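Local structure of transketolase (Campylobacter jejuni, 3L84) at residues G125-A130 and H170-F175. The protein is a transketolase, a member of the thiamine diphosphate-binding enzyme superfamily, that pairs two such binding domains with a smaller C-terminal domain. Residues are numbered along the deposited sequence; the frame is centred on the assembly and turned at random.
Sequences GFAMAA and HKLDNF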
loop_
_atom_site.group_PDB
_atom_site.type_symbol
_atom_site.label_atom_id
_atom_site.label_comp_id
_atom_site.label_asym_id
_atom_site.label_seq_id
_atom_site.Cartn_x
_atom_site.Cartn_y
_atom_site.Cartn_z
ATOM N N GLY A 125 -14.358 -1.027 11.511
ATOM C CA GLY A 125 -15.370 -1.381 10.555
ATOM C C GLY A 125 -16.536 -2.196 11.135
ATOM O O GLY A 125 -17.687 -1.953 10.792
ATOM N N PHE A 126 -16.235 -3.147 12.007
ATOM C CA PHE A 126 -17.322 -3.873 12.691
ATOM C C PHE A 126 -18.181 -2.927 13.512
ATOM O O PHE A 126 -19.375 -3.132 13.575
ATOM C CB PHE A 126 -16.757 -4.985 13.586
ATOM C CG PHE A 126 -16.305 -6.225 12.864
ATOM C CD1 PHE A 126 -17.115 -6.897 12.003
ATOM C CD2 PHE A 126 -15.039 -6.731 13.107
ATOM C CE1 PHE A 126 -16.695 -8.081 11.332
ATOM C CE2 PHE A 126 -14.602 -7.889 12.439
ATOM C CZ PHE A 126 -15.436 -8.569 11.572
ATOM N N ALA A 127 -17.592 -1.906 14.123
ATOM C CA ALA A 127 -18.315 -0.943 14.940
ATOM C C ALA A 127 -19.202 -0.039 14.030
ATOM O O ALA A 127 -20.356 0.237 14.377
ATOM C CB ALA A 127 -17.359 -0.148 15.786
HETATM N N MSE A 128 -18.671 0.366 12.873
HETATM C CA MSE A 128 -19.494 1.135 11.921
HETATM C C MSE A 128 -20.623 0.278 11.377
HETATM O O MSE A 128 -21.764 0.732 11.222
HETATM C CB MSE A 128 -18.640 1.633 10.778
HETATM C CG MSE A 128 -17.651 2.727 11.183
HETATM SE SE MSE A 128 -16.609 3.517 9.786
HETATM C CE MSE A 128 -18.031 4.478 8.874
ATOM N N ALA A 129 -20.296 -0.957 11.004
ATOM C CA ALA A 129 -21.291 -1.917 10.503
ATOM C C ALA A 129 -22.398 -2.133 11.527
ATOM O O ALA A 129 -23.567 -2.106 11.194
ATOM C CB ALA A 129 -20.643 -3.240 10.115
ATOM N N ALA A 130 -22.031 -2.244 12.794
ATOM C CA ALA A 130 -23.003 -2.426 13.856
ATOM C C ALA A 130 -23.884 -1.173 13.988
ATOM O O ALA A 130 -25.092 -1.290 14.191
ATOM C CB ALA A 130 -22.285 -2.692 15.168
ATOM N N HIS A 170 -17.428 9.249 13.963
ATOM C CA HIS A 170 -18.710 8.576 13.991
ATOM C C HIS A 170 -19.172 8.187 15.380
ATOM O O HIS A 170 -20.197 7.501 15.500
ATOM C CB HIS A 170 -18.714 7.411 13.000
ATOM C CG HIS A 170 -18.687 7.887 11.593
ATOM N ND1 HIS A 170 -19.804 8.412 10.982
ATOM C CD2 HIS A 170 -17.670 8.031 10.713
ATOM C CE1 HIS A 170 -19.476 8.821 9.763
ATOM N NE2 HIS A 170 -18.195 8.577 9.574
ATOM N N LYS A 171 -18.446 8.642 16.393
ATOM C CA LYS A 171 -18.869 8.492 17.787
ATOM C C LYS A 171 -19.191 7.031 18.046
ATOM O O LYS A 171 -20.281 6.653 18.506
ATOM C CB LYS A 171 -20.068 9.390 18.081
ATOM C CG LYS A 171 -19.751 10.870 17.925
ATOM C CD LYS A 171 -21.000 11.726 18.227
ATOM C CE LYS A 171 -20.658 13.206 18.467
ATOM N NZ LYS A 171 -19.620 13.776 17.592
ATOM N N LEU A 172 -18.209 6.186 17.759
ATOM C CA LEU A 172 -18.397 4.736 17.882
ATOM C C LEU A 172 -18.243 4.276 19.337
ATOM O O LEU A 172 -17.212 3.695 19.743
ATOM C CB LEU A 172 -17.436 3.979 16.978
ATOM C CG LEU A 172 -17.561 4.274 15.484
ATOM C CD1 LEU A 172 -16.581 3.429 14.654
ATOM C CD2 LEU A 172 -19.013 4.056 14.973
ATOM N N ASP A 173 -19.314 4.481 20.101
ATOM C CA ASP A 173 -19.361 4.157 21.517
ATOM C C ASP A 173 -19.722 2.704 21.802
ATOM O O ASP A 173 -20.136 2.326 22.890
ATOM C CB ASP A 173 -20.331 5.110 22.234
ATOM C CG ASP A 173 -21.756 4.993 21.723
ATOM O OD1 ASP A 173 -22.082 4.108 20.902
ATOM O OD2 ASP A 173 -22.613 5.776 22.217
ATOM N N ASN A 174 -19.537 1.895 20.769
ATOM C CA ASN A 174 -19.569 0.447 20.827
ATOM C C ASN A 174 -18.198 -0.189 20.655
ATOM O O ASN A 174 -18.081 -1.414 20.670
ATOM C CB ASN A 174 -20.567 -0.103 19.791
ATOM C CG ASN A 174 -20.279 0.335 18.359
ATOM O OD1 ASN A 174 -19.424 1.179 18.105
ATOM N ND2 ASN A 174 -21.048 -0.234 17.406
ATOM N N PHE A 175 -17.165 0.628 20.525
ATOM C CA PHE A 175 -15.810 0.163 20.199
ATOM C C PHE A 175 -14.881 0.332 21.394
ATOM O O PHE A 175 -14.718 1.440 21.917
ATOM C CB PHE A 175 -15.282 0.988 19.018
ATOM C CG PHE A 175 -13.873 0.688 18.581
ATOM C CD1 PHE A 175 -13.426 -0.615 18.459
ATOM C CD2 PHE A 175 -13.002 1.700 18.317
ATOM C CE1 PHE A 175 -12.126 -0.887 18.021
ATOM C CE2 PHE A 175 -11.711 1.433 17.874
ATOM C CZ PHE A 175 -11.275 0.143 17.720
#
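A127 sits at the middle of the contact, where N174, L172 and F175 close around it. The N174 amide reaches both A127 and A130. N174 ND2 donates to the A127 carbonyl O at 3.1 Å, and the bond is nearly straight (167°). That O lies close to the amide plane of N174. On the carbonyl side the approach is bent, with a C=O...ND2 angle of 116°. Chi1 of 57° sets CG of N174 between its own N and carbonyl carbon, and this turns the amide onto the helix. N174 OD1 packs 3.4 Å from A127 CB; it is buried and has no hydrogen-bonding partner in the model. N174 ND2 also touches the methyl of A130. L172 comes in beside the amide. L172 CD1 lies 3.8 Å from A127 CB and 3.7 Å from CG of M128, a selenomethionine, so one methyl branch fills the step between two helix residues. F175 CB adds to this against A127 CB, at 4.0 Å.

The fold here is the thiamine diphosphate-binding domain. Helix 118-137 packs against its parallel sheet, with F126 and A127 touching I146 of strand 146-151. Residues 170-174 form the loop that leads from helix 158-169 into strand 175-181, which F175 begins. A Schellman motif with K171 at C' ends that helix. An inverse gamma turn centred on L172 follows, and I146 also packs on N174.

Packing is looser toward H170, which is partly exposed. The M128 chain bends at chi3. M128 CE lies over one face of the H170 ring, offset toward the rim, 4.0 Å from H170 CD2. This is a CH-pi contact; the selenium stands farther off, obliquely. F379 meets the same ring edge-to-face and also touches M128. D173, partly exposed, forms a salt bridge with K131.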